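Local coordinates for replication initiation and membrane attachment protein (Geobacillus stearothermophilus 10, PDB 5WTN) that takes part in starting DNA replication as a tetrameric component of the bacterial primosome, and probably helps attach the replication machinery to the membrane, at residues 8-18 with 52-63; 45-53 with 106-114. All blocks are in the same frame, centred on the assembly; numbering follows the deposited sequence.

Overall arrangement
Both contacts lie in the N-terminal domain, whose order of helices and strands fits a winged helix. Interaction 1 pairs strand 13-17 with strand 61-62 and the end of helix 40-55. Interaction 2 sets the same helix against strand 104-109. Their centres are 12 Å apart, and they share Glu52 and Leu53. Strands 13-17 and 104-109 are parallel neighbours in one sheet. Gln17 O and Leu109 N, 2.7 Å apart, are probably hydrogen-bonded there. A second probable hydrogen bond joins His63 NE2 to Tyr107 OH, also at 2.7 Å. Residues of both contacts also touch the third subunit, another copy of the protein.

Interaction 1 of 2, residues 8-18 with 52-63; sequences LIAVDRYTVQS and ELELLDGQEATH
Tyr14 and Ala61 form an antiparallel hydrogen-bonded pair in the small sheet of what is probably a winged-helix domain. Tyr14 N bonds to Ala61 O, and Ala61 N bonds back to Tyr14 O. The Tyr14 ring starts between its own backbone N and carbonyl carbon (chi1 68°). From there it passes Ala61, whose CB lies 3.7 Å from Tyr14 CZ, and reaches helix 40-55. Tyr14 OH donates to Glu52 OE1 at 2.6 Å, on the anti lone pair. The ring and carboxylate planes are 68° apart. Arg65 salt-bridges the same oxygen, which probably helps balance this buried charge.

His63 is held from several directions. The edge of Tyr14 points at one face in an edge-to-face pair, with centroids 5.0 Å apart. Leu8 CD1 covers the opposite face, 3.6 Å from the ring centroid, as a CH-pi contact. Asp12 O accepts from both His63 N and His63 ND1. The bond from His63 ND1 to Asp12 O is 3.2 Å long and almost straight. It lies in the histidine ring plane but comes from above the carbonyl plane. His63 NE2 is hydrogen-bonded to Tyr107 OH, so both ring nitrogens have partners, which probably fixes the ring's rotation.

Arg13 and Thr62 point to the other side of the sheet. There Arg13 NE forms a salt bridge with Glu60 OE1, on the carboxylate's syn side but out of its plane; the two flat groups are 12° apart. Val16 CG1 packs on Leu53 CD1 at 4.0 Å. A water beside it is bonded to Val16 N at 2.9 Å and to Gln59 O at 2.8 Å.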
loop_
_atom_site.group_PDB
_atom_site.type_symbol
_atom_site.label_atom_id
_atom_site.label_comp_id
_atom_site.label_asym_id
_atom_site.label_seq_id
_atom_site.Cartn_x
_atom_site.Cartn_y
_atom_site.Cartn_z
ATOM N N LEU A 8 3.488 34.552 0.242
ATOM C CA LEU A 8 3.013 33.712 -0.846
ATOM C C LEU A 8 1.906 34.371 -1.681
ATOM O O LEU A 8 0.872 34.803 -1.151
ATOM C CB LEU A 8 2.481 32.400 -0.245
ATOM C CG LEU A 8 1.882 31.326 -1.130
ATOM C CD1 LEU A 8 2.992 30.659 -1.872
ATOM C CD2 LEU A 8 1.122 30.350 -0.262
ATOM N N ILE A 9 2.104 34.421 -2.995
ATOM C CA ILE A 9 1.049 34.877 -3.912
ATOM C C ILE A 9 0.757 33.804 -4.967
ATOM O O ILE A 9 1.580 32.923 -5.197
ATOM C CB ILE A 9 1.397 36.223 -4.591
ATOM C CG1 ILE A 9 2.654 36.098 -5.448
ATOM C CG2 ILE A 9 1.599 37.299 -3.567
ATOM C CD1 ILE A 9 3.047 37.373 -6.124
ATOM N N ALA A 10 -0.408 33.874 -5.605
ATOM C CA ALA A 10 -0.870 32.801 -6.491
ATOM C C ALA A 10 0.068 32.451 -7.642
ATOM O O ALA A 10 0.055 31.318 -8.118
ATOM C CB ALA A 10 -2.254 33.097 -7.024
ATOM N N VAL A 11 0.873 33.407 -8.098
ATOM C CA VAL A 11 1.709 33.146 -9.264
ATOM C C VAL A 11 3.068 32.625 -8.864
ATOM O O VAL A 11 3.912 32.369 -9.736
ATOM C CB VAL A 11 1.894 34.391 -10.191
ATOM C CG1 VAL A 11 0.598 34.728 -10.911
ATOM C CG2 VAL A 11 2.472 35.592 -9.421
ATOM N N ASP A 12 3.299 32.504 -7.559
ATOM C CA ASP A 12 4.546 31.915 -7.081
ATOM C C ASP A 12 4.586 30.443 -7.493
ATOM O O ASP A 12 3.546 29.776 -7.624
ATOM C CB ASP A 12 4.679 32.043 -5.559
ATOM C CG ASP A 12 5.039 33.455 -5.109
ATOM O OD1 ASP A 12 5.701 34.168 -5.899
ATOM O OD2 ASP A 12 4.673 33.847 -3.962
ATOM N N ARG A 13 5.784 29.914 -7.714
ATOM C CA ARG A 13 5.913 28.541 -8.205
ATOM C C ARG A 13 6.452 27.564 -7.159
ATOM O O ARG A 13 7.256 27.937 -6.307
ATOM C CB ARG A 13 6.795 28.503 -9.456
ATOM C CG ARG A 13 6.323 29.416 -10.576
ATOM C CD ARG A 13 7.089 29.153 -11.862
ATOM N NE ARG A 13 8.502 28.881 -11.611
ATOM C CZ ARG A 13 9.432 29.820 -11.482
ATOM N NH1 ARG A 13 9.102 31.101 -11.580
ATOM N NH2 ARG A 13 10.694 29.481 -11.255
ATOM N N TYR A 14 6.007 26.310 -7.237
ATOM C CA TYR A 14 6.517 25.272 -6.349
ATOM C C TYR A 14 6.957 24.013 -7.075
ATOM O O TYR A 14 6.655 23.794 -8.253
ATOM C CB TYR A 14 5.489 24.905 -5.292
ATOM C CG TYR A 14 4.269 24.202 -5.832
ATOM C CD1 TYR A 14 4.158 22.812 -5.788
ATOM C CD2 TYR A 14 3.207 24.922 -6.352
ATOM C CE1 TYR A 14 3.020 22.161 -6.258
ATOM C CE2 TYR A 14 2.060 24.273 -6.826
ATOM C CZ TYR A 14 1.979 22.896 -6.779
ATOM O OH TYR A 14 0.853 22.266 -7.255
ATOM N N THR A 15 7.695 23.196 -6.343
ATOM C CA THR A 15 7.913 21.814 -6.704
ATOM C C THR A 15 7.714 20.999 -5.433
ATOM O O THR A 15 7.927 21.515 -4.333
ATOM C CB THR A 15 9.315 21.601 -7.267
ATOM O OG1 THR A 15 9.493 20.207 -7.527
ATOM C CG2 THR A 15 10.381 22.048 -6.275
ATOM N N VAL A 16 7.280 19.748 -5.575
ATOM C CA VAL A 16 7.181 18.829 -4.440
ATOM C C VAL A 16 8.249 17.756 -4.528
ATOM O O VAL A 16 8.376 17.078 -5.550
ATOM C CB VAL A 16 5.857 18.088 -4.424
ATOM C CG1 VAL A 16 5.709 17.316 -3.100
ATOM C CG2 VAL A 16 4.719 19.029 -4.645
ATOM N N GLN A 17 8.988 17.559 -3.442
ATOM C CA GLN A 17 10.025 16.522 -3.413
ATOM C C GLN A 17 10.058 15.701 -2.117
ATOM O O GLN A 17 9.504 16.107 -1.078
ATOM C CB GLN A 17 11.393 17.146 -3.738
ATOM C CG GLN A 17 11.473 17.564 -5.199
ATOM C CD GLN A 17 12.681 18.379 -5.554
ATOM O OE1 GLN A 17 12.547 19.496 -6.058
ATOM N NE2 GLN A 17 13.870 17.829 -5.335
ATOM N N SER A 18 10.671 14.523 -2.176
ATOM C CA SER A 18 10.881 13.760 -0.950
ATOM C C SER A 18 12.051 12.831 -1.092
ATOM O O SER A 18 12.265 12.288 -2.177
ATOM C CB SER A 18 9.633 12.946 -0.603
ATOM O OG SER A 18 9.640 12.582 0.762
ATOM N N GLU A 52 0.720 15.171 -5.284
ATOM C CA GLU A 52 1.424 16.027 -6.232
ATOM C C GLU A 52 2.815 15.540 -6.528
ATOM O O GLU A 52 3.309 15.720 -7.635
ATOM C CB GLU A 52 1.472 17.479 -5.748
ATOM C CG GLU A 52 0.337 18.359 -6.285
ATOM C CD GLU A 52 0.476 18.645 -7.768
ATOM O OE1 GLU A 52 0.826 19.790 -8.145
ATOM O OE2 GLU A 52 0.231 17.728 -8.572
ATOM N N LEU A 53 3.444 14.941 -5.526
ATOM C CA LEU A 53 4.771 14.330 -5.645
ATOM C C LEU A 53 4.847 13.398 -6.845
ATOM O O LEU A 53 5.796 13.440 -7.618
ATOM C CB LEU A 53 5.055 13.524 -4.373
ATOM C CG LEU A 53 6.409 12.864 -4.197
ATOM C CD1 LEU A 53 7.486 13.913 -4.282
ATOM C CD2 LEU A 53 6.411 12.206 -2.841
ATOM N N GLU A 54 3.819 12.573 -7.011
ATOM C CA GLU A 54 3.771 11.621 -8.116
ATOM C C GLU A 54 3.289 12.253 -9.423
ATOM O O GLU A 54 3.832 11.972 -10.491
ATOM C CB GLU A 54 2.882 10.428 -7.755
ATOM C CG GLU A 54 3.447 9.543 -6.656
ATOM C CD GLU A 54 3.084 8.082 -6.840
ATOM O OE1 GLU A 54 3.303 7.549 -7.947
ATOM O OE2 GLU A 54 2.580 7.469 -5.877
ATOM N N LEU A 55 2.270 13.103 -9.335
ATOM C CA LEU A 55 1.686 13.716 -10.519
ATOM C C LEU A 55 2.594 14.716 -11.234
ATOM O O LEU A 55 2.889 14.518 -12.414
ATOM C CB LEU A 55 0.350 14.349 -10.169
ATOM C CG LEU A 55 -0.442 14.987 -11.305
ATOM C CD1 LEU A 55 -0.435 14.095 -12.535
ATOM C CD2 LEU A 55 -1.864 15.246 -10.822
ATOM N N LEU A 56 3.025 15.780 -10.553
ATOM C CA LEU A 56 4.094 16.612 -11.089
ATOM C C LEU A 56 5.271 15.705 -11.001
ATOM O O LEU A 56 5.531 15.178 -9.919
ATOM C CB LEU A 56 4.397 17.765 -10.148
ATOM C CG LEU A 56 3.652 19.083 -10.213
ATOM C CD1 LEU A 56 3.890 19.796 -8.901
ATOM C CD2 LEU A 56 4.216 19.874 -11.358
ATOM N N ASP A 57 6.006 15.454 -12.068
ATOM C CA ASP A 57 7.140 14.590 -11.789
ATOM C C ASP A 57 8.365 15.470 -11.850
ATOM O O ASP A 57 8.914 15.716 -12.928
ATOM C CB ASP A 57 7.219 13.459 -12.809
ATOM C CG ASP A 57 8.291 12.429 -12.461
ATOM O OD1 ASP A 57 8.343 11.978 -11.294
ATOM O OD2 ASP A 57 9.092 12.079 -13.354
ATOM N N GLY A 58 8.834 15.887 -10.682
ATOM C CA GLY A 58 9.905 16.865 -10.601
ATOM C C GLY A 58 9.624 18.238 -11.195
ATOM O O GLY A 58 10.509 19.082 -11.221
ATOM N N GLN A 59 8.402 18.475 -11.661
ATOM C CA GLN A 59 8.104 19.675 -12.451
ATOM C C GLN A 59 7.509 20.849 -11.665
ATOM O O GLN A 59 7.125 20.702 -10.505
ATOM C CB GLN A 59 7.159 19.321 -13.605
ATOM C CG GLN A 59 7.827 18.620 -14.774
ATOM C CD GLN A 59 6.820 18.178 -15.823
ATOM O OE1 GLN A 59 5.838 17.494 -15.509
ATOM N NE2 GLN A 59 7.051 18.576 -17.077
ATOM N N GLU A 60 7.449 22.004 -12.320
ATOM C CA GLU A 60 6.954 23.221 -11.697
ATOM C C GLU A 60 5.457 23.410 -11.911
ATOM O O GLU A 60 4.880 22.915 -12.879
ATOM C CB GLU A 60 7.715 24.438 -12.225
ATOM C CG GLU A 60 9.227 24.305 -12.152
ATOM C CD GLU A 60 9.928 25.648 -12.072
ATOM O OE1 GLU A 60 9.308 26.666 -12.446
ATOM O OE2 GLU A 60 11.098 25.684 -11.637
ATOM N N ALA A 61 4.842 24.137 -10.986
ATOM C CA ALA A 61 3.426 24.449 -11.028
ATOM C C ALA A 61 3.252 25.776 -10.300
ATOM O O ALA A 61 4.139 26.201 -9.568
ATOM C CB ALA A 61 2.640 23.356 -10.347
ATOM N N THR A 62 2.129 26.441 -10.514
ATOM C CA THR A 62 1.855 27.690 -9.808
ATOM C C THR A 62 0.831 27.343 -8.773
ATOM O O THR A 62 0.069 26.393 -8.956
ATOM C CB THR A 62 1.329 28.816 -10.738
ATOM O OG1 THR A 62 -0.005 28.520 -11.180
ATOM C CG2 THR A 62 2.235 28.990 -11.942
ATOM N N HIS A 63 0.799 28.078 -7.675
ATOM C CA HIS A 63 -0.135 27.718 -6.612
ATOM C C HIS A 63 -1.603 27.702 -7.047
ATOM O O HIS A 63 -2.461 27.228 -6.302
ATOM C CB HIS A 63 0.077 28.595 -5.385
ATOM C CG HIS A 63 1.252 28.178 -4.556
ATOM N ND1 HIS A 63 2.556 28.358 -4.968
ATOM C CD2 HIS A 63 1.316 27.597 -3.336
ATOM C CE1 HIS A 63 3.372 27.898 -4.037
ATOM N NE2 HIS A 63 2.645 27.435 -3.037
HETATM O O HOH W 1 7.514 18.910 -8.348
HETATM O O HOH W 2 7.491 16.189 -8.633
#

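Interaction 2 of 2, residues 45-53 with 106-114; sequences LYMTLWGEL and LYELRPPLA
In Tyr46 a chi1 of -176° turns CG away from the backbone N and brings the ring's end to the residues after strand 104-109. Leu109 answers from the strand with chi1 -86° and an extended chi2, which sets both methyls on the helix: CD2 against Tyr46 and Leu49, CD1 on the backbone at Trp50. Leu109 CD2 lies obliquely to the Tyr46 ring, 3.6 Å from Tyr46 CE1. Leu109 CD2 also meets Leu49 CB, at 3.9 Å. Leu109 CD1 rests on the helix backbone, 3.4 Å from Trp50 N, and touches Trp50 CB at 4.0 Å. Leu53 CD2 is at the margin, 4.4 Å from Leu109 CD1. One leucine thus packs against four residues spread over two turns of the helix.

The polar part of the contact is at the end of the Tyr46 ring. Tyr46 OH donates to the backbone O of Arg110, which lies at the ring edge and in its plane. The modelled Tyr46 OH to Arg110 O distance of 2.3 Å is very short, and doubtful at this resolution. Pro112 CD lies beside the same hydroxyl. At the other end, Leu49 CD2 approaches the Tyr107 ring obliquely.

The surroundings bury this layer further. Leu22 packs on both Leu109 and Trp50, and Leu30 packs on Tyr46. The Trp50 indole makes a cation-pi contact with Arg27 of the second subunit, so this helix also lies at the interface with that subunit.

Helix 45-53 and strand 106-109 approach to 9.5 Å between axes and cross at 101°, close to perpendicular. This is helix-on-sheet packing, with helix 40-55 set across a strand of the 90-95/104-109 hairpin, the probable wing of a winged-helix domain.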
loop_
_atom_site.group_PDB
_atom_site.type_symbol
_atom_site.label_atom_id
_atom_site.label_comp_id
_atom_site.label_asym_id
_atom_site.label_seq_id
_atom_site.Cartn_x
_atom_site.Cartn_y
_atom_site.Cartn_z
ATOM N N LEU A 45 -4.102 18.965 2.806
ATOM C CA LEU A 45 -2.980 19.556 2.113
ATOM C C LEU A 45 -1.807 18.573 2.027
ATOM O O LEU A 45 -1.070 18.548 1.035
ATOM C CB LEU A 45 -2.539 20.837 2.812
ATOM C CG LEU A 45 -1.291 21.548 2.282
ATOM C CD1 LEU A 45 -1.411 21.906 0.820
ATOM C CD2 LEU A 45 -1.035 22.781 3.084
ATOM N N TYR A 46 -1.624 17.776 3.076
ATOM C CA TYR A 46 -0.511 16.856 3.114
ATOM C C TYR A 46 -0.778 15.738 2.107
ATOM O O TYR A 46 0.118 15.304 1.378
ATOM C CB TYR A 46 -0.331 16.307 4.530
ATOM C CG TYR A 46 0.872 15.407 4.691
ATOM C CD1 TYR A 46 2.114 15.935 4.988
ATOM C CD2 TYR A 46 0.768 14.030 4.541
ATOM C CE1 TYR A 46 3.230 15.125 5.133
ATOM C CE2 TYR A 46 1.890 13.199 4.679
ATOM C CZ TYR A 46 3.118 13.753 4.985
ATOM O OH TYR A 46 4.245 12.964 5.135
ATOM N N MET A 47 -2.030 15.292 2.058
ATOM C CA MET A 47 -2.448 14.289 1.088
ATOM C C MET A 47 -2.242 14.819 -0.327
ATOM O O MET A 47 -1.660 14.142 -1.174
ATOM C CB MET A 47 -3.914 13.911 1.303
ATOM C CG MET A 47 -4.187 13.214 2.626
ATOM S SD MET A 47 -3.380 11.606 2.746
ATOM C CE MET A 47 -1.787 12.076 3.415
ATOM N N THR A 48 -2.722 16.034 -0.575
ATOM C CA THR A 48 -2.539 16.671 -1.861
ATOM C C THR A 48 -1.043 16.813 -2.225
ATOM O O THR A 48 -0.643 16.506 -3.350
ATOM C CB THR A 48 -3.329 18.005 -1.939
ATOM O OG1 THR A 48 -4.723 17.738 -1.720
ATOM C CG2 THR A 48 -3.157 18.663 -3.288
ATOM N N LEU A 49 -0.206 17.226 -1.283
ATOM C CA LEU A 49 1.226 17.310 -1.568
ATOM C C LEU A 49 1.867 15.963 -1.958
ATOM O O LEU A 49 2.656 15.871 -2.888
ATOM C CB LEU A 49 1.947 17.929 -0.386
ATOM C CG LEU A 49 1.724 19.432 -0.304
ATOM C CD1 LEU A 49 2.490 20.054 0.853
ATOM C CD2 LEU A 49 2.135 20.047 -1.627
ATOM N N TRP A 50 1.487 14.918 -1.240
ATOM C CA TRP A 50 1.899 13.541 -1.507
ATOM C C TRP A 50 1.435 13.095 -2.888
ATOM O O TRP A 50 2.214 12.510 -3.639
ATOM C CB TRP A 50 1.343 12.652 -0.388
ATOM C CG TRP A 50 1.533 11.143 -0.488
ATOM C CD1 TRP A 50 2.240 10.444 -1.429
ATOM C CD2 TRP A 50 1.002 10.154 0.426
ATOM N NE1 TRP A 50 2.176 9.088 -1.159
ATOM C CE2 TRP A 50 1.419 8.889 -0.031
ATOM C CE3 TRP A 50 0.218 10.226 1.586
ATOM C CZ2 TRP A 50 1.065 7.699 0.633
ATOM C CZ3 TRP A 50 -0.129 9.050 2.246
ATOM C CH2 TRP A 50 0.293 7.803 1.768
ATOM N N GLY A 51 0.179 13.379 -3.225
ATOM C CA GLY A 51 -0.325 13.106 -4.554
ATOM C C GLY A 51 0.427 13.908 -5.598
ATOM O O GLY A 51 0.759 13.394 -6.673
ATOM N N GLU A 52 0.720 15.171 -5.284
ATOM C CA GLU A 52 1.424 16.027 -6.232
ATOM C C GLU A 52 2.815 15.540 -6.528
ATOM O O GLU A 52 3.309 15.720 -7.635
ATOM C CB GLU A 52 1.472 17.479 -5.748
ATOM C CG GLU A 52 0.337 18.359 -6.285
ATOM C CD GLU A 52 0.476 18.645 -7.768
ATOM O OE1 GLU A 52 0.826 19.790 -8.145
ATOM O OE2 GLU A 52 0.231 17.728 -8.572
ATOM N N LEU A 53 3.444 14.941 -5.526
ATOM C CA LEU A 53 4.771 14.330 -5.645
ATOM C C LEU A 53 4.847 13.398 -6.845
ATOM O O LEU A 53 5.796 13.440 -7.618
ATOM C CB LEU A 53 5.055 13.524 -4.373
ATOM C CG LEU A 53 6.409 12.864 -4.197
ATOM C CD1 LEU A 53 7.486 13.913 -4.282
ATOM C CD2 LEU A 53 6.411 12.206 -2.841
ATOM N N LEU A 106 10.397 25.059 -2.844
ATOM C CA LEU A 106 10.600 23.620 -2.827
ATOM C C LEU A 106 9.844 23.070 -1.624
ATOM O O LEU A 106 10.142 23.409 -0.485
ATOM C CB LEU A 106 12.088 23.310 -2.704
ATOM C CG LEU A 106 12.621 22.071 -3.426
ATOM C CD1 LEU A 106 14.141 22.064 -3.432
ATOM C CD2 LEU A 106 12.065 20.818 -2.778
ATOM N N TYR A 107 8.845 22.241 -1.877
ATOM C CA TYR A 107 8.103 21.615 -0.795
ATOM C C TYR A 107 8.617 20.213 -0.607
ATOM O O TYR A 107 8.357 19.334 -1.423
ATOM C CB TYR A 107 6.623 21.561 -1.147
ATOM C CG TYR A 107 5.972 22.908 -1.097
ATOM C CD1 TYR A 107 6.315 23.824 -0.115
ATOM C CD2 TYR A 107 5.038 23.285 -2.040
ATOM C CE1 TYR A 107 5.729 25.082 -0.059
ATOM C CE2 TYR A 107 4.443 24.545 -1.997
ATOM C CZ TYR A 107 4.793 25.441 -1.004
ATOM O OH TYR A 107 4.214 26.691 -0.947
ATOM N N GLU A 108 9.347 20.004 0.480
ATOM C CA GLU A 108 9.993 18.713 0.729
ATOM C C GLU A 108 9.174 17.922 1.752
ATOM O O GLU A 108 9.130 18.247 2.939
ATOM C CB GLU A 108 11.455 18.938 1.159
ATOM C CG GLU A 108 12.146 17.814 1.911
ATOM C CD GLU A 108 12.597 16.666 1.014
ATOM O OE1 GLU A 108 12.435 16.765 -0.228
ATOM O OE2 GLU A 108 13.115 15.660 1.554
ATOM N N LEU A 109 8.500 16.886 1.278
ATOM C CA LEU A 109 7.614 16.130 2.154
ATOM C C LEU A 109 8.360 15.220 3.111
ATOM O O LEU A 109 9.291 14.512 2.731
ATOM C CB LEU A 109 6.657 15.290 1.330
ATOM C CG LEU A 109 5.388 15.979 0.886
ATOM C CD1 LEU A 109 4.597 14.984 0.114
ATOM C CD2 LEU A 109 4.595 16.417 2.102
ATOM N N ARG A 110 7.933 15.213 4.359
ATOM C CA ARG A 110 8.527 14.321 5.339
ATOM C C ARG A 110 7.486 13.322 5.831
ATOM O O ARG A 110 6.313 13.643 5.986
ATOM C CB ARG A 110 9.085 15.149 6.476
ATOM C CG ARG A 110 10.084 16.205 6.002
ATOM C CD ARG A 110 10.864 16.768 7.173
ATOM N NE ARG A 110 11.345 15.680 8.027
ATOM C CZ ARG A 110 12.606 15.257 8.078
ATOM N NH1 ARG A 110 13.557 15.857 7.357
ATOM N NH2 ARG A 110 12.913 14.238 8.871
ATOM N N PRO A 111 7.911 12.075 6.048
ATOM C CA PRO A 111 6.998 11.038 6.572
ATOM C C PRO A 111 6.718 11.266 8.049
ATOM O O PRO A 111 7.537 11.874 8.745
ATOM C CB PRO A 111 7.793 9.752 6.373
ATOM C CG PRO A 111 8.772 10.113 5.261
ATOM C CD PRO A 111 9.167 11.508 5.536
ATOM N N PRO A 112 5.564 10.804 8.529
ATOM C CA PRO A 112 5.326 11.024 9.957
ATOM C C PRO A 112 6.278 10.226 10.837
ATOM O O PRO A 112 7.070 9.409 10.366
ATOM C CB PRO A 112 3.878 10.549 10.157
ATOM C CG PRO A 112 3.538 9.778 8.941
ATOM C CD PRO A 112 4.396 10.261 7.827
ATOM N N LEU A 113 6.195 10.454 12.131
ATOM C CA LEU A 113 6.961 9.637 13.046
ATOM C C LEU A 113 6.403 8.220 13.046
ATOM O O LEU A 113 5.256 7.979 12.637
ATOM C CB LEU A 113 6.900 10.213 14.447
ATOM C CG LEU A 113 7.662 11.488 14.752
ATOM C CD1 LEU A 113 7.306 11.945 16.170
ATOM C CD2 LEU A 113 9.151 11.248 14.577
ATOM N N ALA A 114 7.225 7.263 13.463
ATOM C CA ALA A 114 6.723 5.906 13.665
ATOM C C ALA A 114 5.923 5.975 14.945
ATOM O O ALA A 114 6.258 6.739 15.850
ATOM C CB ALA A 114 7.850 4.940 13.791
#